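Side-chain contacts in activator of Hsp90 ATPase homologue 1/2-like C-terminal domain-containing protein (Staphylococcus saprophyticus subsp. saprophyticus, PDB 3Q6A), which is of unknown function but belongs to the AHA1 family and has a Bet v 1-like fold, so it may act in binding a ligand or a partner protein: residues G28-S33 and V113-C118; E14-A19 and V121-G126; E18-P23 and I77-E82. All coordinates share one frame; numbering follows the deposited sequence.

Contact 1 (G28-S33 and V113-C118); sequences GFWFSS and VYMLSC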
loop_
_atom_site.group_PDB
_atom_site.type_symbol
_atom_site.label_atom_id
_atom_site.label_comp_id
_atom_site.label_asym_id
_atom_site.label_seq_id
_atom_site.Cartn_x
_atom_site.Cartn_y
_atom_site.Cartn_z
ATOM N N GLY D 28 -0.408 7.303 14.078
ATOM C CA GLY D 28 -1.576 7.055 13.263
ATOM C C GLY D 28 -1.291 6.301 11.978
ATOM O O GLY D 28 -2.231 5.887 11.302
ATOM N N PHE D 29 -0.019 6.123 11.624
ATOM C CA PHE D 29 0.299 5.427 10.375
ATOM C C PHE D 29 1.625 4.650 10.357
ATOM O O PHE D 29 1.873 3.858 9.452
ATOM C CB PHE D 29 0.294 6.438 9.221
ATOM C CG PHE D 29 1.434 7.436 9.282
ATOM C CD1 PHE D 29 2.580 7.254 8.503
ATOM C CD2 PHE D 29 1.379 8.523 10.148
ATOM C CE1 PHE D 29 3.664 8.141 8.583
ATOM C CE2 PHE D 29 2.456 9.418 10.244
ATOM C CZ PHE D 29 3.604 9.229 9.459
ATOM N N TRP D 30 2.482 4.870 11.344
ATOM C CA TRP D 30 3.764 4.182 11.356
ATOM C C TRP D 30 4.108 3.756 12.782
ATOM O O TRP D 30 3.302 3.103 13.439
ATOM C CB TRP D 30 4.823 5.114 10.777
ATOM C CG TRP D 30 6.048 4.442 10.257
ATOM C CD1 TRP D 30 6.341 3.108 10.289
ATOM C CD2 TRP D 30 7.145 5.081 9.600
ATOM N NE1 TRP D 30 7.557 2.882 9.689
ATOM C CE2 TRP D 30 8.071 4.079 9.260
ATOM C CE3 TRP D 30 7.436 6.411 9.269
ATOM C CZ2 TRP D 30 9.271 4.363 8.600
ATOM C CZ3 TRP D 30 8.616 6.695 8.619
ATOM C CH2 TRP D 30 9.527 5.674 8.290
ATOM N N PHE D 31 5.284 4.136 13.269
ATOM C CA PHE D 31 5.690 3.780 14.630
ATOM C C PHE D 31 4.629 4.155 15.659
ATOM O O PHE D 31 3.943 5.178 15.528
ATOM C CB PHE D 31 7.009 4.471 14.974
ATOM C CG PHE D 31 8.110 4.177 14.004
ATOM C CD1 PHE D 31 8.704 2.917 13.967
ATOM C CD2 PHE D 31 8.544 5.147 13.109
ATOM C CE1 PHE D 31 9.710 2.630 13.057
ATOM C CE2 PHE D 31 9.556 4.870 12.187
ATOM C CZ PHE D 31 10.140 3.608 12.161
ATOM N N SER D 32 4.503 3.316 16.683
ATOM C CA SER D 32 3.534 3.509 17.759
ATOM C C SER D 32 3.826 4.794 18.532
ATOM O O SER D 32 2.910 5.458 19.027
ATOM C CB SER D 32 3.598 2.326 18.730
ATOM O OG SER D 32 3.678 1.097 18.031
ATOM N N SER D 33 5.105 5.133 18.638
ATOM C CA SER D 33 5.500 6.329 19.366
ATOM C C SER D 33 6.921 6.757 19.044
ATOM O O SER D 33 7.728 5.962 18.557
ATOM C CB SER D 33 5.375 6.081 20.875
ATOM O OG SER D 33 6.210 5.005 21.277
ATOM N N VAL D 113 5.180 1.181 0.413
ATOM C CA VAL D 113 3.858 1.442 -0.155
ATOM C C VAL D 113 2.789 1.370 0.917
ATOM O O VAL D 113 1.909 2.208 0.970
ATOM C CB VAL D 113 3.502 0.438 -1.261
ATOM C CG1 VAL D 113 2.096 0.733 -1.794
ATOM C CG2 VAL D 113 4.536 0.537 -2.393
ATOM N N TYR D 114 2.860 0.350 1.766
ATOM C CA TYR D 114 1.875 0.226 2.832
ATOM C C TYR D 114 1.928 1.433 3.794
ATOM O O TYR D 114 0.903 2.023 4.114
ATOM C CB TYR D 114 2.111 -1.067 3.618
ATOM C CG TYR D 114 1.048 -1.318 4.649
ATOM C CD1 TYR D 114 -0.291 -1.434 4.282
ATOM C CD2 TYR D 114 1.370 -1.407 6.004
ATOM C CE1 TYR D 114 -1.294 -1.631 5.248
ATOM C CE2 TYR D 114 0.372 -1.605 6.976
ATOM C CZ TYR D 114 -0.950 -1.715 6.589
ATOM O OH TYR D 114 -1.928 -1.932 7.542
HETATM N N MSE D 115 3.120 1.790 4.271
HETATM C CA MSE D 115 3.210 2.925 5.195
HETATM C C MSE D 115 2.611 4.202 4.591
HETATM O O MSE D 115 1.886 4.931 5.270
HETATM C CB MSE D 115 4.673 3.188 5.606
HETATM C CG MSE D 115 4.880 4.372 6.613
HETATM SE SE MSE D 115 4.976 6.057 5.878
HETATM C CE MSE D 115 6.583 5.992 5.217
ATOM N N LEU D 116 2.902 4.455 3.323
ATOM C CA LEU D 116 2.411 5.663 2.650
ATOM C C LEU D 116 0.898 5.586 2.459
ATOM O O LEU D 116 0.214 6.617 2.440
ATOM C CB LEU D 116 3.152 5.861 1.304
ATOM C CG LEU D 116 4.634 6.264 1.455
ATOM C CD1 LEU D 116 5.360 6.239 0.113
ATOM C CD2 LEU D 116 4.696 7.665 2.081
ATOM N N SER D 117 0.363 4.369 2.323
ATOM C CA SER D 117 -1.088 4.199 2.183
ATOM C C SER D 117 -1.735 4.482 3.520
ATOM O O SER D 117 -2.783 5.110 3.587
ATOM C CB SER D 117 -1.440 2.765 1.740
ATOM O OG SER D 117 -0.912 2.528 0.453
ATOM N N CYS D 118 -1.113 4.006 4.593
ATOM C CA CYS D 118 -1.621 4.262 5.936
ATOM C C CYS D 118 -1.541 5.772 6.182
ATOM O O CYS D 118 -2.430 6.360 6.790
ATOM C CB CYS D 118 -0.769 3.542 6.973
ATOM S SG CYS D 118 -0.922 1.747 6.923
HETATM O O HOH W 1 -3.387 4.720 8.917
#
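The loop bearing F29 and W30 passes close to helix 102-125, with the CA of F29 5.0 Å from the CA of C118 and the CA of W30 6.3 Å from that of M115. M115, present as selenomethionine, reaches into the angle between the two aromatic rings. Its CG stands anti to the backbone N (chi1 -179°), which carries the chain away from the helix toward the loop before it bends at the next two torsions. The CG methylene lies over one face of the indole, 3.9 Å from the centroid of the W30 five-membered ring, in a CH-pi contact close to the ring normal. Farther out, M115 SE is over the same indole, 4.6 Å from the centroid of the six-membered ring. That selenium also meets F29 from a different direction: it sits at the edge of the phenyl ring, near its plane, with SE 3.7 Å from CE1 of F29. One atom thus makes two Met-aromatic contacts, one to a face and one to an edge. F31 CE2 lies on the other face of the W30 indole, and a hydrogen bond from W30 NE1 to I133 O further fixes the ring. At the base of its side chain, CB of F29 packs on C118, 3.6 Å from its C, while F29 O is buried without a polar partner. A water donates to both G28 O and C118 O, joining loop and helix through their backbones. Burial of such apolar side chains against the long C-terminal helix is in keeping with the helix-grip architecture of Bet v 1-like proteins.

Contact 2 (E14-A19 and V121-G126); sequences ETVFEA and VYLEHG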
loop_
_atom_site.group_PDB
_atom_site.type_symbol
_atom_site.label_atom_id
_atom_site.label_comp_id
_atom_site.label_asym_id
_atom_site.label_seq_id
_atom_site.Cartn_x
_atom_site.Cartn_y
_atom_site.Cartn_z
ATOM N N GLU D 14 2.884 21.053 4.849
ATOM C CA GLU D 14 3.244 21.231 6.250
ATOM C C GLU D 14 2.588 20.160 7.100
ATOM O O GLU D 14 3.214 19.586 7.991
ATOM C CB GLU D 14 2.798 22.607 6.778
ATOM C CG GLU D 14 3.462 23.816 6.135
ATOM C CD GLU D 14 3.009 24.047 4.708
ATOM O OE1 GLU D 14 1.882 23.606 4.372
ATOM O OE2 GLU D 14 3.772 24.678 3.935
ATOM N N THR D 15 1.319 19.885 6.819
ATOM C CA THR D 15 0.570 18.898 7.575
ATOM C C THR D 15 1.136 17.488 7.428
ATOM O O THR D 15 1.150 16.723 8.387
ATOM C CB THR D 15 -0.907 18.868 7.148
ATOM O OG1 THR D 15 -1.494 20.154 7.377
ATOM C CG2 THR D 15 -1.670 17.820 7.954
ATOM N N VAL D 16 1.590 17.150 6.229
ATOM C CA VAL D 16 2.160 15.826 5.995
ATOM C C VAL D 16 3.511 15.736 6.716
ATOM O O VAL D 16 3.813 14.736 7.361
ATOM C CB VAL D 16 2.367 15.557 4.488
ATOM C CG1 VAL D 16 2.976 14.165 4.288
ATOM C CG2 VAL D 16 1.023 15.657 3.746
ATOM N N PHE D 17 4.317 16.790 6.606
ATOM C CA PHE D 17 5.626 16.835 7.256
ATOM C C PHE D 17 5.436 16.629 8.752
ATOM O O PHE D 17 6.120 15.810 9.369
ATOM C CB PHE D 17 6.299 18.191 6.995
ATOM C CG PHE D 17 7.611 18.382 7.733
ATOM C CD1 PHE D 17 8.806 17.894 7.205
ATOM C CD2 PHE D 17 7.638 19.044 8.957
ATOM C CE1 PHE D 17 10.017 18.067 7.894
ATOM C CE2 PHE D 17 8.837 19.220 9.653
ATOM C CZ PHE D 17 10.026 18.730 9.117
ATOM N N GLU D 18 4.485 17.360 9.329
ATOM C CA GLU D 18 4.201 17.264 10.751
ATOM C C GLU D 18 3.778 15.867 11.180
ATOM O O GLU D 18 4.048 15.455 12.308
ATOM C CB GLU D 18 3.111 18.258 11.155
ATOM C CG GLU D 18 3.559 19.717 11.214
ATOM C CD GLU D 18 4.663 19.974 12.245
ATOM O OE1 GLU D 18 4.479 19.625 13.432
ATOM O OE2 GLU D 18 5.710 20.528 11.860
ATOM N N ALA D 19 3.096 15.148 10.288
ATOM C CA ALA D 19 2.637 13.801 10.591
ATOM C C ALA D 19 3.797 12.881 10.972
ATOM O O ALA D 19 3.627 11.988 11.811
ATOM C CB ALA D 19 1.868 13.220 9.384
ATOM N N VAL D 121 -4.453 7.584 4.327
ATOM C CA VAL D 121 -5.725 7.378 4.998
ATOM C C VAL D 121 -5.827 8.176 6.300
ATOM O O VAL D 121 -6.866 8.769 6.597
ATOM C CB VAL D 121 -5.937 5.897 5.333
ATOM C CG1 VAL D 121 -7.249 5.722 6.081
ATOM C CG2 VAL D 121 -5.922 5.076 4.048
ATOM N N TYR D 122 -4.751 8.179 7.080
ATOM C CA TYR D 122 -4.750 8.902 8.349
ATOM C C TYR D 122 -4.957 10.412 8.159
ATOM O O TYR D 122 -5.742 11.029 8.886
ATOM C CB TYR D 122 -3.441 8.626 9.101
ATOM C CG TYR D 122 -3.169 9.534 10.286
ATOM C CD1 TYR D 122 -4.015 9.537 11.393
ATOM C CD2 TYR D 122 -2.070 10.399 10.289
ATOM C CE1 TYR D 122 -3.778 10.388 12.485
ATOM C CE2 TYR D 122 -1.821 11.253 11.379
ATOM C CZ TYR D 122 -2.685 11.240 12.468
ATOM O OH TYR D 122 -2.475 12.095 13.534
ATOM N N LEU D 123 -4.271 10.998 7.190
ATOM C CA LEU D 123 -4.382 12.440 6.943
ATOM C C LEU D 123 -5.626 12.862 6.156
ATOM O O LEU D 123 -6.136 13.970 6.340
ATOM C CB LEU D 123 -3.131 12.949 6.227
ATOM C CG LEU D 123 -1.836 12.858 7.054
ATOM C CD1 LEU D 123 -0.636 13.326 6.230
ATOM C CD2 LEU D 123 -1.999 13.700 8.315
ATOM N N GLU D 124 -6.120 11.993 5.285
ATOM C CA GLU D 124 -7.298 12.346 4.488
ATOM C C GLU D 124 -8.617 11.990 5.167
ATOM O O GLU D 124 -9.650 12.572 4.839
ATOM C CB GLU D 124 -7.235 11.679 3.107
ATOM C CG GLU D 124 -6.197 12.289 2.166
ATOM C CD GLU D 124 -6.151 11.613 0.818
ATOM O OE1 GLU D 124 -7.066 10.813 0.516
ATOM O OE2 GLU D 124 -5.218 11.883 0.037
ATOM N N HIS D 125 -8.593 11.060 6.119
ATOM C CA HIS D 125 -9.829 10.656 6.784
ATOM C C HIS D 125 -9.824 10.622 8.303
ATOM O O HIS D 125 -10.868 10.403 8.917
ATOM C CB HIS D 125 -10.272 9.283 6.273
ATOM C CG HIS D 125 -10.689 9.292 4.841
ATOM N ND1 HIS D 125 -11.684 10.120 4.366
ATOM C CD2 HIS D 125 -10.215 8.615 3.768
ATOM C CE1 HIS D 125 -11.798 9.960 3.059
ATOM N NE2 HIS D 125 -10.919 9.053 2.671
ATOM N N GLY D 126 -8.665 10.807 8.913
ATOM C CA GLY D 126 -8.616 10.777 10.359
ATOM C C GLY D 126 -8.918 9.408 10.931
ATOM O O GLY D 126 -9.418 9.293 12.050
#
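Packing of L123 against T15, V16 and A19 joins helix 121-125 to helix 14-19, and the side chains on either side of this leucine in sequence serve other neighbours. V121 comes first, on the part of the helix that meets the second subunit, where it packs on V121 of that chain and H125 NE2 is hydrogen-bonded to T128 O of the same chain. Y122 directs its CB toward helix 14-19, but its ring stays at the margin of the contact and leans instead on F29. L123 follows; chi1 of -65° sets its CG anti to the carbonyl carbon and points the isopropyl end at helix 14-19, where the two methyls fork. CD1 lies against V16, 3.8 Å from both CA and CG2 of that valine, the two side chains crossing at about a right angle. CD2 passes T15, 4.1 Å from its CG2, and the A19 methyl CB is 4.0 Å from CD1 and equally near CD2. The helices here are the short N-terminal and long C-terminal helices of the Bet v 1-like fold; their local axes come no closer than 11.0 Å, with N-to-C directions 133° apart, a separation filled by L123 together with L119, one turn earlier, which also touches V16 and A19. At G126 phi becomes positive and the chain leaves helical geometry, although its N still bonds to Y122 O.

Contact 3 (E18-P23 and I77-E82); sequences EAFVDP and ITIQFE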
loop_
_atom_site.group_PDB
_atom_site.type_symbol
_atom_site.label_atom_id
_atom_site.label_comp_id
_atom_site.label_asym_id
_atom_site.label_seq_id
_atom_site.Cartn_x
_atom_site.Cartn_y
_atom_site.Cartn_z
ATOM N N GLU D 18 4.485 17.360 9.329
ATOM C CA GLU D 18 4.201 17.264 10.751
ATOM C C GLU D 18 3.778 15.867 11.180
ATOM O O GLU D 18 4.048 15.455 12.308
ATOM C CB GLU D 18 3.111 18.258 11.155
ATOM C CG GLU D 18 3.559 19.717 11.214
ATOM C CD GLU D 18 4.663 19.974 12.245
ATOM O OE1 GLU D 18 4.479 19.625 13.432
ATOM O OE2 GLU D 18 5.710 20.528 11.860
ATOM N N ALA D 19 3.096 15.148 10.288
ATOM C CA ALA D 19 2.637 13.801 10.591
ATOM C C ALA D 19 3.797 12.881 10.972
ATOM O O ALA D 19 3.627 11.988 11.811
ATOM C CB ALA D 19 1.868 13.220 9.384
ATOM N N PHE D 20 4.961 13.100 10.370
ATOM C CA PHE D 20 6.135 12.274 10.668
ATOM C C PHE D 20 6.896 12.738 11.915
ATOM O O PHE D 20 7.119 11.953 12.839
ATOM C CB PHE D 20 7.138 12.269 9.498
ATOM C CG PHE D 20 6.700 11.468 8.278
ATOM C CD1 PHE D 20 5.890 12.040 7.288
ATOM C CD2 PHE D 20 7.145 10.155 8.102
ATOM C CE1 PHE D 20 5.533 11.312 6.136
ATOM C CE2 PHE D 20 6.800 9.414 6.958
ATOM C CZ PHE D 20 5.991 9.996 5.970
ATOM N N VAL D 21 7.290 14.013 11.941
ATOM C CA VAL D 21 8.082 14.542 13.054
ATOM C C VAL D 21 7.392 14.731 14.403
ATOM O O VAL D 21 8.059 14.745 15.440
ATOM C CB VAL D 21 8.764 15.893 12.679
ATOM C CG1 VAL D 21 9.560 15.748 11.385
ATOM C CG2 VAL D 21 7.721 16.997 12.548
ATOM N N ASP D 22 6.073 14.884 14.407
ATOM C CA ASP D 22 5.347 15.086 15.658
ATOM C C ASP D 22 5.101 13.773 16.394
ATOM O O ASP D 22 4.309 12.942 15.953
ATOM C CB ASP D 22 4.013 15.770 15.388
ATOM C CG ASP D 22 3.321 16.221 16.660
ATOM O OD1 ASP D 22 3.313 15.460 17.654
ATOM O OD2 ASP D 22 2.770 17.339 16.657
ATOM N N PRO D 23 5.763 13.580 17.546
ATOM C CA PRO D 23 5.614 12.360 18.343
ATOM C C PRO D 23 4.172 11.909 18.548
ATOM O O PRO D 23 3.906 10.720 18.709
ATOM C CB PRO D 23 6.288 12.731 19.663
ATOM C CG PRO D 23 7.370 13.659 19.216
ATOM C CD PRO D 23 6.627 14.548 18.247
ATOM N N ILE D 77 18.214 6.858 3.696
ATOM C CA ILE D 77 16.782 7.056 3.488
ATOM C C ILE D 77 16.434 8.547 3.522
ATOM O O ILE D 77 16.973 9.306 4.332
ATOM C CB ILE D 77 15.966 6.346 4.573
ATOM C CG1 ILE D 77 16.071 4.823 4.391
ATOM C CG2 ILE D 77 14.512 6.802 4.523
ATOM C CD1 ILE D 77 15.407 4.045 5.517
ATOM N N THR D 78 15.539 8.951 2.625
ATOM C CA THR D 78 15.079 10.333 2.568
ATOM C C THR D 78 13.581 10.303 2.320
ATOM O O THR D 78 13.088 9.470 1.549
ATOM C CB THR D 78 15.721 11.127 1.410
ATOM O OG1 THR D 78 15.431 10.475 0.173
ATOM C CG2 THR D 78 17.224 11.233 1.589
ATOM N N ILE D 79 12.868 11.181 3.020
ATOM C CA ILE D 79 11.431 11.318 2.871
ATOM C C ILE D 79 11.260 12.765 2.443
ATOM O O ILE D 79 11.553 13.675 3.211
ATOM C CB ILE D 79 10.713 11.063 4.182
ATOM C CG1 ILE D 79 11.055 9.643 4.683
ATOM C CG2 ILE D 79 9.210 11.183 3.969
ATOM C CD1 ILE D 79 10.428 9.282 6.012
ATOM N N GLN D 80 10.827 12.968 1.200
ATOM C CA GLN D 80 10.674 14.321 0.651
ATOM C C GLN D 80 9.214 14.689 0.510
ATOM O O GLN D 80 8.371 13.815 0.333
ATOM C CB GLN D 80 11.337 14.407 -0.716
ATOM C CG GLN D 80 12.780 13.945 -0.740
ATOM C CD GLN D 80 13.380 14.031 -2.122
ATOM O OE1 GLN D 80 13.556 15.123 -2.663
ATOM N NE2 GLN D 80 13.692 12.886 -2.706
ATOM N N PHE D 81 8.924 15.985 0.591
ATOM C CA PHE D 81 7.564 16.484 0.468
ATOM C C PHE D 81 7.526 17.611 -0.567
ATOM O O PHE D 81 8.183 18.635 -0.389
ATOM C CB PHE D 81 7.066 17.000 1.821
ATOM C CG PHE D 81 7.307 16.054 2.969
ATOM C CD1 PHE D 81 8.594 15.851 3.461
ATOM C CD2 PHE D 81 6.253 15.352 3.550
ATOM C CE1 PHE D 81 8.830 14.959 4.514
ATOM C CE2 PHE D 81 6.472 14.460 4.601
ATOM C CZ PHE D 81 7.767 14.262 5.085
ATOM N N GLU D 82 6.771 17.403 -1.648
ATOM C CA GLU D 82 6.624 18.386 -2.722
ATOM C C GLU D 82 5.166 18.805 -2.844
ATOM O O GLU D 82 4.244 18.026 -2.568
ATOM C CB GLU D 82 7.046 17.818 -4.075
ATOM C CG GLU D 82 8.488 17.404 -4.225
ATOM C CD GLU D 82 8.756 16.860 -5.614
ATOM O OE1 GLU D 82 8.034 15.928 -6.026
ATOM O OE2 GLU D 82 9.678 17.361 -6.297
#
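I79 lies over one face of the F20 ring, the edge of the F29 ring over the opposite face, and F81 comes in obliquely. CG2 of I79 stands above its face 4.3 Å from the F20 ring centroid and 22° off the normal, in a CH-pi contact shifted toward the rim at CZ. On the same face, beyond the CD2-CE2 rim, CD1 of I79 comes within 3.8 Å of F20 CE2. In I79 the CG2 methyl is anti to the backbone N, and CG1 takes the position beside that N (chi1 -58°), so both branches come down on one face, CG2 at CZ and CD1 at the neighbouring CE2-CD2 bond. F81 approaches the CD1-CE1 side of the ring, its CE2 lying 3.6 Å from CE1 of F20. The two ring planes stand at 81°, and the F20 atoms concerned lie at the edge of the F81 ring, near its plane. Helix 13-21 is thereby packed on the antiparallel sheet that wraps the long helix in the Bet v 1-like fold. I79 and F81, two residues apart on strand 75-84, both direct their CB toward the helix, as alternation along a strand requires. The strand is held within the sheet by backbone hydrogen bonds, from I79 to I68 on one neighbour and from Q80 to T91 on the other. F20 is further enclosed by M115 and L119 of helix 102-125, while F29, whose rim atoms CZ and CE1 lie over the face away from I79, makes an edge-to-face pair with it.

Contacts 1 and 3 are fully buried and meet around F20, which touches F29, W30 and M115; contact 2 lies farther from the centre of the chain and is only partly buried. Contacts 2 and 3 use helix 13-21, which presents one side to helix 102-125 and another to strand 75-84, and V16 CG1 reaches F81 CE2 at 3.5 Å between them. Contacts 1 and 2 share the long helix, whose far side faces the second subunit. Chemistry follows place: aromatic faces and edges around a selenium atom dominate contact 1, an aromatic pair and isoleucine branches contact 3, and purely aliphatic groups contact 2.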